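Cwp19 (Clostridioides difficile, PDB 5OQ3) is a cell-wall protein whose glycoside hydrolase domain, a TIM barrel, probably cleaves peptidoglycan, and may also act as an N-acetylmuramoyl-L-alanine amidase. Local coordinates at residues Q50-K62 with F107-F119. Sequence-based numbering, arbitrary orientation. Where two conformers were deposited one is given.
Sequences QKKEYTDLLDKLK and FLIEEAHKRGMEF
Tyr54 sits as a knob in a hole formed by Phe107, Leu108, Glu111 and Ala112. This joins two neighbouring outer helices of the TIM barrel, 47-63 and 104-114, whose segment axes come within 10.5 Å, at 31°. Apolar packing fills the middle. Leu108 CD2 lies over the Tyr54 ring, 3.4 Å from its centroid, and Leu58 CG of its own helix lies over the opposite face, toward the rim. The Phe107 ring is sandwiched between Lys51 CG and Glu111 CG. Toward the barrel wall, Leu58 and Leu61 meet the methyl end of Met117. One polar bond lies within this core. With CG anti to the backbone N (chi1 -177°), the Tyr54 ring is carried toward the neighbouring helix, where its OH donates to Leu108 O at 2.7 Å. Other polar bonds flank the core. Arg115 heads a salt-bridge network. Its NE meets Asp59 OD1 at 2.8 Å, nearly straight, while NH1 bonds both Glu111 O and Glu111 OE1. These bonds, all close to the guanidinium plane, hold the group's rotation. Thr55 CA lies over one guanidinium face. Lys114 NZ grips the other Glu111 oxygen, OE2. Gly116 ends the helix in a Schellman motif. Just before it, Arg115 O accepts a hydrogen bond from Lys62 NZ at 2.8 Å, from above the carbonyl plane.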
ATOM      1  N   GLN A  50      10.407 -13.854  16.161  1.00 15.87           N
ATOM      2  CA  GLN A  50       9.960 -12.855  15.209  1.00 14.72           C
ATOM      3  C   GLN A  50      11.171 -12.250  14.497  1.00 14.57           C
ATOM      4  O   GLN A  50      11.162 -12.082  13.297  1.00 14.38           O
ATOM      5  CB  GLN A  50       9.136 -11.752  15.888  1.00 14.06           C
ATOM      6  CG  GLN A  50       7.791 -12.262  16.410  1.00 15.23           C
ATOM      7  CD  GLN A  50       6.956 -11.233  17.146  1.00 15.96           C
ATOM      8  OE1 GLN A  50       7.477 -10.260  17.707  1.00 16.32           O
ATOM      9  NE2 GLN A  50       5.649 -11.489  17.224  1.00 17.22           N
ATOM     10  N   LYS A  51      12.218 -11.956  15.250  1.00 13.48           N
ATOM     11  CA  LYS A  51      13.448 -11.419  14.667  1.00 14.25           C
ATOM     12  C   LYS A  51      14.034 -12.417  13.658  1.00 15.11           C
ATOM     13  O   LYS A  51      14.434 -12.016  12.540  1.00 13.88           O
ATOM     14  CB  LYS A  51      14.474 -11.083  15.756  1.00 13.74           C
ATOM     15  CG  LYS A  51      14.158  -9.825  16.570  1.00 13.96           C
ATOM     16  CD  LYS A  51      15.203  -9.604  17.655  1.00 14.72           C
ATOM     17  CE  LYS A  51      14.938  -8.317  18.385  1.00 15.03           C
ATOM     18  NZ  LYS A  51      15.867  -8.158  19.508  1.00 16.08           N
ATOM     19  N   LYS A  52      14.137 -13.691  14.043  1.00 15.39           N
ATOM     20  CA  LYS A  52      14.717 -14.683  13.124  1.00 15.31           C
ATOM     21  C   LYS A  52      13.833 -14.901  11.873  1.00 15.70           C
ATOM     22  O   LYS A  52      14.347 -15.057  10.762  1.00 16.06           O
ATOM     23  CB  LYS A  52      14.968 -15.995  13.868  1.00 18.73           C
ATOM     24  CG  LYS A  52      15.440 -17.125  12.979  1.00 22.95           C
ATOM     25  CD  LYS A  52      16.854 -16.959  12.437  1.00 28.93           C
ATOM     26  CE  LYS A  52      17.528 -18.315  12.239  1.00 35.78           C
ATOM     27  NZ  LYS A  52      16.634 -19.418  11.733  1.00 38.44           N
ATOM     28  N   GLU A  53      12.509 -14.940  12.051  1.00 14.94           N
ATOM     29  CA  GLU A  53      11.602 -15.038  10.915  1.00 15.83           C
ATOM     30  C   GLU A  53      11.831 -13.891   9.894  1.00 15.18           C
ATOM     31  O   GLU A  53      11.871 -14.117   8.700  1.00 15.23           O
ATOM     32  CB  GLU A  53      10.143 -15.058  11.380  1.00 15.52           C
ATOM     33  CG  GLU A  53       9.708 -16.384  11.939  1.00 17.95           C
ATOM     34  CD  GLU A  53       8.465 -16.343  12.803  1.00 20.64           C
ATOM     35  OE1 GLU A  53       7.868 -15.267  13.011  1.00 21.41           O
ATOM     36  OE2 GLU A  53       8.089 -17.449  13.276  1.00 27.21           O
ATOM     37  N   TYR A  54      12.090 -12.675  10.395  1.00 12.61           N
ATOM     38  CA  TYR A  54      12.340 -11.536   9.527  1.00 12.62           C
ATOM     39  C   TYR A  54      13.674 -11.629   8.799  1.00 12.95           C
ATOM     40  O   TYR A  54      13.724 -11.426   7.571  1.00 13.41           O
ATOM     41  CB  TYR A  54      12.292 -10.255  10.294  1.00 11.85           C
ATOM     42  CG  TYR A  54      12.472  -9.023   9.440  1.00 12.03           C
ATOM     43  CD1 TYR A  54      11.495  -8.626   8.511  1.00 11.53           C
ATOM     44  CD2 TYR A  54      13.615  -8.269   9.536  1.00 11.19           C
ATOM     45  CE1 TYR A  54      11.642  -7.465   7.745  1.00 11.77           C
ATOM     46  CE2 TYR A  54      13.786  -7.130   8.806  1.00 10.72           C
ATOM     47  CZ  TYR A  54      12.794  -6.727   7.898  1.00  9.87           C
ATOM     48  OH  TYR A  54      12.932  -5.567   7.211  1.00 10.66           O
ATOM     49  N   THR A  55      14.741 -11.950   9.529  1.00 12.03           N
ATOM     50  CA  THR A  55      16.037 -12.021   8.846  1.00 11.73           C
ATOM     51  C   THR A  55      16.096 -13.159   7.834  1.00 13.62           C
ATOM     52  O   THR A  55      16.698 -13.036   6.785  1.00 14.99           O
ATOM     53  CB  THR A  55      17.243 -12.038   9.812  1.00 14.01           C
ATOM     54  OG1 THR A  55      17.081 -13.103  10.733  1.00 18.53           O
ATOM     55  CG2 THR A  55      17.347 -10.723  10.552  1.00 14.73           C
ATOM     56  N   ASP A  56      15.483 -14.279   8.171  1.00 13.83           N
ATOM     57  CA  ASP A  56      15.416 -15.382   7.231  1.00 14.29           C
ATOM     58  C   ASP A  56      14.639 -14.985   5.973  1.00 15.16           C
ATOM     59  O   ASP A  56      15.011 -15.351   4.855  1.00 16.45           O
ATOM     60  CB  ASP A  56      14.714 -16.590   7.870  1.00 16.02           C
ATOM     61  CG  ASP A  56      15.600 -17.364   8.859  1.00 19.99           C
ATOM     62  OD1 ASP A  56      16.848 -17.131   8.937  1.00 22.76           O
ATOM     63  OD2 ASP A  56      15.005 -18.250   9.539  1.00 24.48           O
ATOM     64  N   LEU A  57      13.564 -14.230   6.157  1.00 13.63           N
ATOM     65  CA  LEU A  57      12.773 -13.743   5.028  1.00 12.83           C
ATOM     66  C   LEU A  57      13.617 -12.792   4.163  1.00 12.81           C
ATOM     67  O   LEU A  57      13.696 -12.960   2.952  1.00 14.15           O
ATOM     68  CB  LEU A  57      11.460 -13.147   5.502  1.00 14.30           C
ATOM     69  CG  LEU A  57      10.538 -12.535   4.438  1.00 15.35           C
ATOM     70  CD1 LEU A  57      10.121 -13.617   3.436  1.00 16.67           C
ATOM     71  CD2 LEU A  57       9.330 -11.893   5.081  1.00 16.89           C
ATOM     72  N   LEU A  58      14.291 -11.822   4.781  1.00 11.85           N
ATOM     73  CA  LEU A  58      15.111 -10.929   3.984  1.00 12.69           C
ATOM     74  C   LEU A  58      16.200 -11.670   3.241  1.00 12.91           C
ATOM     75  O   LEU A  58      16.531 -11.319   2.107  1.00 13.55           O
ATOM     76  CB  LEU A  58      15.737  -9.878   4.850  1.00 13.01           C
ATOM     77  CG  LEU A  58      14.838  -8.833   5.480  1.00 11.77           C
ATOM     78  CD1 LEU A  58      15.714  -7.722   5.993  1.00 13.57           C
ATOM     79  CD2 LEU A  58      13.852  -8.252   4.479  1.00 13.50           C
ATOM     80  N   ASP A  59      16.799 -12.674   3.904  1.00 12.40           N
ATOM     81  CA  ASP A  59      17.861 -13.403   3.227  1.00 13.57           C
ATOM     82  C   ASP A  59      17.342 -14.073   1.950  1.00 13.83           C
ATOM     83  O   ASP A  59      18.002 -14.051   0.923  1.00 14.95           O
ATOM     84  CB  ASP A  59      18.451 -14.501   4.127  1.00 13.75           C
ATOM     85  CG  ASP A  59      19.299 -13.977   5.272  1.00 17.32           C
ATOM     86  OD1 ASP A  59      19.780 -12.825   5.219  1.00 20.15           O
ATOM     87  OD2 ASP A  59      19.534 -14.788   6.204  1.00 22.13           O
ATOM     88  N   LYS A  60      16.157 -14.654   2.022  1.00 13.39           N
ATOM     89  CA  LYS A  60      15.593 -15.332   0.870  0.54 15.16           C
ATOM     90  C   LYS A  60      15.251 -14.285  -0.231  1.00 15.37           C
ATOM     91  O   LYS A  60      15.556 -14.500  -1.399  1.00 16.14           O
ATOM     92  CB  LYS A  60      14.375 -16.157   1.297  0.54 19.02           C
ATOM     93  CG  LYS A  60      13.968 -17.279   0.344  0.54 22.50           C
ATOM     94  CD  LYS A  60      14.823 -18.548   0.462  0.54 25.09           C
ATOM     95  CE  LYS A  60      14.529 -19.453   1.679  0.54 27.88           C
ATOM     96  NZ  LYS A  60      13.241 -20.213   1.619  0.54 29.31           N
ATOM     97  N   LEU A  61      14.688 -13.140   0.154  1.00 13.48           N
ATOM     98  CA  LEU A  61      14.381 -12.101  -0.836  1.00 13.02           C
ATOM     99  C   LEU A  61      15.655 -11.571  -1.508  1.00 12.87           C
ATOM    100  O   LEU A  61      15.708 -11.449  -2.724  1.00 13.68           O
ATOM    101  CB  LEU A  61      13.616 -10.972  -0.168  1.00 12.92           C
ATOM    102  CG  LEU A  61      12.257 -11.317   0.452  1.00 13.44           C
ATOM    103  CD1 LEU A  61      11.686 -10.120   1.200  1.00 13.42           C
ATOM    104  CD2 LEU A  61      11.302 -11.818  -0.607  1.00 14.19           C
ATOM    105  N   LYS A  62      16.679 -11.296  -0.702  1.00 13.11           N
ATOM    106  CA  LYS A  62      17.909 -10.771  -1.251  1.00 14.69           C
ATOM    107  C   LYS A  62      18.500 -11.769  -2.250  1.00 16.11           C
ATOM    108  O   LYS A  62      19.030 -11.398  -3.299  1.00 16.62           O
ATOM    109  CB  LYS A  62      18.908 -10.413  -0.166  1.00 17.15           C
ATOM    110  CG  LYS A  62      20.181  -9.908  -0.787  1.00 22.97           C
ATOM    111  CD  LYS A  62      21.054  -9.104   0.094  1.00 28.45           C
ATOM    112  CE  LYS A  62      22.142  -8.439  -0.731  1.00 31.43           C
ATOM    113  NZ  LYS A  62      23.198  -7.966   0.192  1.00 36.07           N
ATOM    114  N   PHE A 107      14.831  -2.803  14.313  1.00  9.30           N
ATOM    115  CA  PHE A 107      15.358  -4.059  13.820  1.00  9.45           C
ATOM    116  C   PHE A 107      15.002  -4.315  12.358  1.00  9.50           C
ATOM    117  O   PHE A 107      15.869  -4.658  11.527  1.00 10.96           O
ATOM    118  CB  PHE A 107      14.840  -5.201  14.672  1.00 11.00           C
ATOM    119  CG  PHE A 107      15.445  -6.525  14.353  1.00 11.90           C
ATOM    120  CD1 PHE A 107      16.662  -6.911  14.957  1.00 12.59           C
ATOM    121  CD2 PHE A 107      14.818  -7.415  13.501  1.00 12.96           C
ATOM    122  CE1 PHE A 107      17.232  -8.158  14.691  1.00 13.56           C
ATOM    123  CE2 PHE A 107      15.382  -8.670  13.237  1.00 13.24           C
ATOM    124  CZ  PHE A 107      16.590  -9.033  13.820  1.00 12.88           C
ATOM    125  N   LEU A 108      13.755  -4.014  12.033  1.00  8.54           N
ATOM    126  CA  LEU A 108      13.299  -4.230  10.643  1.00  8.96           C
ATOM    127  C   LEU A 108      14.093  -3.367   9.647  1.00  8.31           C
ATOM    128  O   LEU A 108      14.485  -3.827   8.610  1.00  9.09           O
ATOM    129  CB  LEU A 108      11.822  -3.991  10.489  1.00  9.84           C
ATOM    130  CG  LEU A 108      10.872  -4.747  11.412  1.00 10.73           C
ATOM    131  CD1 LEU A 108       9.409  -4.352  11.179  1.00 12.07           C
ATOM    132  CD2 LEU A 108      11.028  -6.241  11.221  1.00 14.61           C
ATOM    133  N   ILE A 109      14.390  -2.128  10.063  1.00  7.60           N
ATOM    134  CA  ILE A 109      15.123  -1.197   9.246  1.00  8.03           C
ATOM    135  C   ILE A 109      16.632  -1.515   9.192  1.00  7.86           C
ATOM    136  O   ILE A 109      17.239  -1.622   8.104  1.00  8.60           O
ATOM    137  CB  ILE A 109      14.902   0.231   9.741  1.00  7.90           C
ATOM    138  CG1 ILE A 109      13.435   0.633   9.516  1.00  7.97           C
ATOM    139  CG2 ILE A 109      15.809   1.196   8.988  1.00  8.37           C
ATOM    140  CD1 ILE A 109      13.108   1.919  10.231  1.00  8.40           C
ATOM    141  N   GLU A 110      17.220  -1.714  10.377  1.00  7.91           N
ATOM    142  CA  GLU A 110      18.657  -1.893  10.444  1.00  9.39           C
ATOM    143  C   GLU A 110      19.066  -3.204   9.754  1.00  9.44           C
ATOM    144  O   GLU A 110      20.118  -3.245   9.092  1.00 11.25           O
ATOM    145  CB  GLU A 110      19.179  -1.818  11.870  1.00  9.94           C
ATOM    146  CG  GLU A 110      19.100  -0.409  12.453  1.00  9.53           C
ATOM    147  CD  GLU A 110      19.481  -0.236  13.893  1.00 11.15           C
ATOM    148  OE1 GLU A 110      19.606  -1.205  14.628  1.00 13.16           O
ATOM    149  OE2 GLU A 110      19.662   0.959  14.300  1.00 11.16           O
ATOM    150  N   GLU A 111      18.233  -4.244   9.858  1.00  9.70           N
ATOM    151  CA  GLU A 111      18.567  -5.473   9.207  1.00  9.79           C
ATOM    152  C   GLU A 111      18.395  -5.416   7.690  1.00  9.92           C
ATOM    153  O   GLU A 111      19.154  -6.069   6.952  1.00 11.03           O
ATOM    154  CB  GLU A 111      17.721  -6.615   9.805  1.00 10.95           C
ATOM    155  CG  GLU A 111      18.099  -6.904  11.273  1.00 12.10           C
ATOM    156  CD  GLU A 111      19.501  -7.465  11.499  1.00 13.38           C
ATOM    157  OE1 GLU A 111      19.999  -8.145  10.597  1.00 14.80           O
ATOM    158  OE2 GLU A 111      20.080  -7.191  12.591  1.00 15.98           O
ATOM    159  N   ALA A 112      17.419  -4.644   7.193  1.00  8.68           N
ATOM    160  CA  ALA A 112      17.350  -4.375   5.770  1.00  9.24           C
ATOM    161  C   ALA A 112      18.582  -3.632   5.294  1.00  8.50           C
ATOM    162  O   ALA A 112      19.215  -4.015   4.306  1.00  9.90           O
ATOM    163  CB  ALA A 112      16.051  -3.598   5.413  1.00  9.39           C
ATOM    164  N   HIS A 113      18.958  -2.584   6.023  1.00  8.80           N
ATOM    165  CA  HIS A 113      20.080  -1.798   5.569  1.00  8.66           C
ATOM    166  C   HIS A 113      21.419  -2.545   5.577  1.00 10.12           C
ATOM    167  O   HIS A 113      22.253  -2.341   4.690  1.00 11.46           O
ATOM    168  CB  HIS A 113      20.171  -0.548   6.395  1.00  8.36           C
ATOM    169  CG  HIS A 113      19.085   0.446   6.076  1.00  8.31           C
ATOM    170  ND1 HIS A 113      18.841   1.565   6.857  1.00  9.76           N
ATOM    171  CD2 HIS A 113      18.194   0.502   5.054  1.00  9.89           C
ATOM    172  CE1 HIS A 113      17.884   2.286   6.292  1.00  9.96           C
ATOM    173  NE2 HIS A 113      17.474   1.665   5.194  1.00 10.33           N
ATOM    174  N   LYS A 114      21.615  -3.424   6.568  1.00 10.03           N
ATOM    175  CA  LYS A 114      22.872  -4.213   6.596  1.00 12.03           C
ATOM    176  C   LYS A 114      22.977  -5.137   5.390  1.00 13.52           C
ATOM    177  O   LYS A 114      24.086  -5.535   5.017  1.00 17.26           O
ATOM    178  CB  LYS A 114      22.965  -5.014   7.914  1.00 13.18           C
ATOM    179  CG  LYS A 114      23.389  -4.095   9.051  1.00 14.72           C
ATOM    180  CD  LYS A 114      23.665  -4.843  10.346  1.00 16.54           C
ATOM    181  CE  LYS A 114      22.424  -5.486  10.915  1.00 16.06           C
ATOM    182  NZ  LYS A 114      22.753  -6.140  12.200  1.00 16.94           N
ATOM    183  N   ARG A 115      21.843  -5.491   4.787  1.00 12.04           N
ATOM    184  CA  ARG A 115      21.806  -6.311   3.597  1.00 12.93           C
ATOM    185  C   ARG A 115      21.728  -5.471   2.294  1.00 13.37           C
ATOM    186  O   ARG A 115      21.492  -6.017   1.218  1.00 15.75           O
ATOM    187  CB  ARG A 115      20.615  -7.256   3.670  1.00 13.83           C
ATOM    188  CG  ARG A 115      20.783  -8.338   4.714  1.00 13.66           C
ATOM    189  CD  ARG A 115      19.459  -9.020   4.984  1.00 14.57           C
ATOM    190  NE  ARG A 115      19.637 -10.110   5.913  1.00 16.37           N
ATOM    191  CZ  ARG A 115      19.816  -9.982   7.220  1.00 15.53           C
ATOM    192  NH1 ARG A 115      19.808  -8.793   7.814  1.00 14.35           N
ATOM    193  NH2 ARG A 115      20.013 -11.067   7.966  1.00 19.25           N
ATOM    194  N   GLY A 116      21.939  -4.169   2.369  1.00 12.86           N
ATOM    195  CA  GLY A 116      21.901  -3.323   1.195  1.00 13.34           C
ATOM    196  C   GLY A 116      20.518  -3.173   0.586  1.00 13.66           C
ATOM    197  O   GLY A 116      20.402  -2.908  -0.612  1.00 19.03           O
ATOM    198  N   MET A 117      19.478  -3.342   1.421  1.00 10.69           N
ATOM    199  CA  MET A 117      18.105  -3.228   0.964  1.00 10.13           C
ATOM    200  C   MET A 117      17.481  -1.948   1.497  1.00  9.87           C
ATOM    201  O   MET A 117      17.740  -1.558   2.630  1.00 14.03           O
ATOM    202  CB  MET A 117      17.277  -4.404   1.446  1.00 11.81           C
ATOM    203  CG  MET A 117      17.820  -5.744   0.987  1.00 12.92           C
ATOM    204  SD  MET A 117      17.110  -7.206   1.675  1.00 15.18           S
ATOM    205  CE  MET A 117      15.614  -7.364   0.732  1.00 16.27           C
ATOM    206  N   GLU A 118      16.694  -1.281   0.657  1.00  9.04           N
ATOM    207  CA  GLU A 118      15.927  -0.129   1.081  1.00  9.25           C
ATOM    208  C   GLU A 118      14.671  -0.578   1.821  1.00  8.60           C
ATOM    209  O   GLU A 118      14.211  -1.734   1.672  1.00 10.18           O
ATOM    210  CB  GLU A 118      15.551   0.757  -0.115  1.00 12.14           C
ATOM    211  CG  GLU A 118      16.739   1.223  -0.935  1.00 19.24           C
ATOM    212  CD  GLU A 118      17.216   2.583  -0.603  1.00 27.73           C
ATOM    213  OE1 GLU A 118      16.393   3.503  -0.517  1.00 41.70           O
ATOM    214  OE2 GLU A 118      18.442   2.777  -0.532  1.00 42.58           O
ATOM    215  N   PHE A 119      14.168   0.326   2.648  1.00  7.73           N
ATOM    216  CA  PHE A 119      13.041   0.041   3.519  1.00  7.15           C
ATOM    217  C   PHE A 119      11.989   1.119   3.302  1.00  7.02           C
ATOM    218  O   PHE A 119      12.217   2.304   3.571  1.00  7.48           O
ATOM    219  CB  PHE A 119      13.486   0.052   4.984  1.00  8.61           C
ATOM    220  CG  PHE A 119      12.402  -0.382   5.922  1.00  8.84           C
ATOM    221  CD1 PHE A 119      11.432   0.509   6.348  1.00  8.90           C
ATOM    222  CD2 PHE A 119      12.347  -1.703   6.380  1.00  9.42           C
ATOM    223  CE1 PHE A 119      10.432   0.113   7.192  1.00  8.47           C
ATOM    224  CE2 PHE A 119      11.337  -2.099   7.243  1.00  9.65           C
ATOM    225  CZ  PHE A 119      10.394  -1.184   7.653  1.00  9.49           C
TER
HETATM  226  O   HOH W   1      20.354 -14.183   8.479  1.00 40.54           O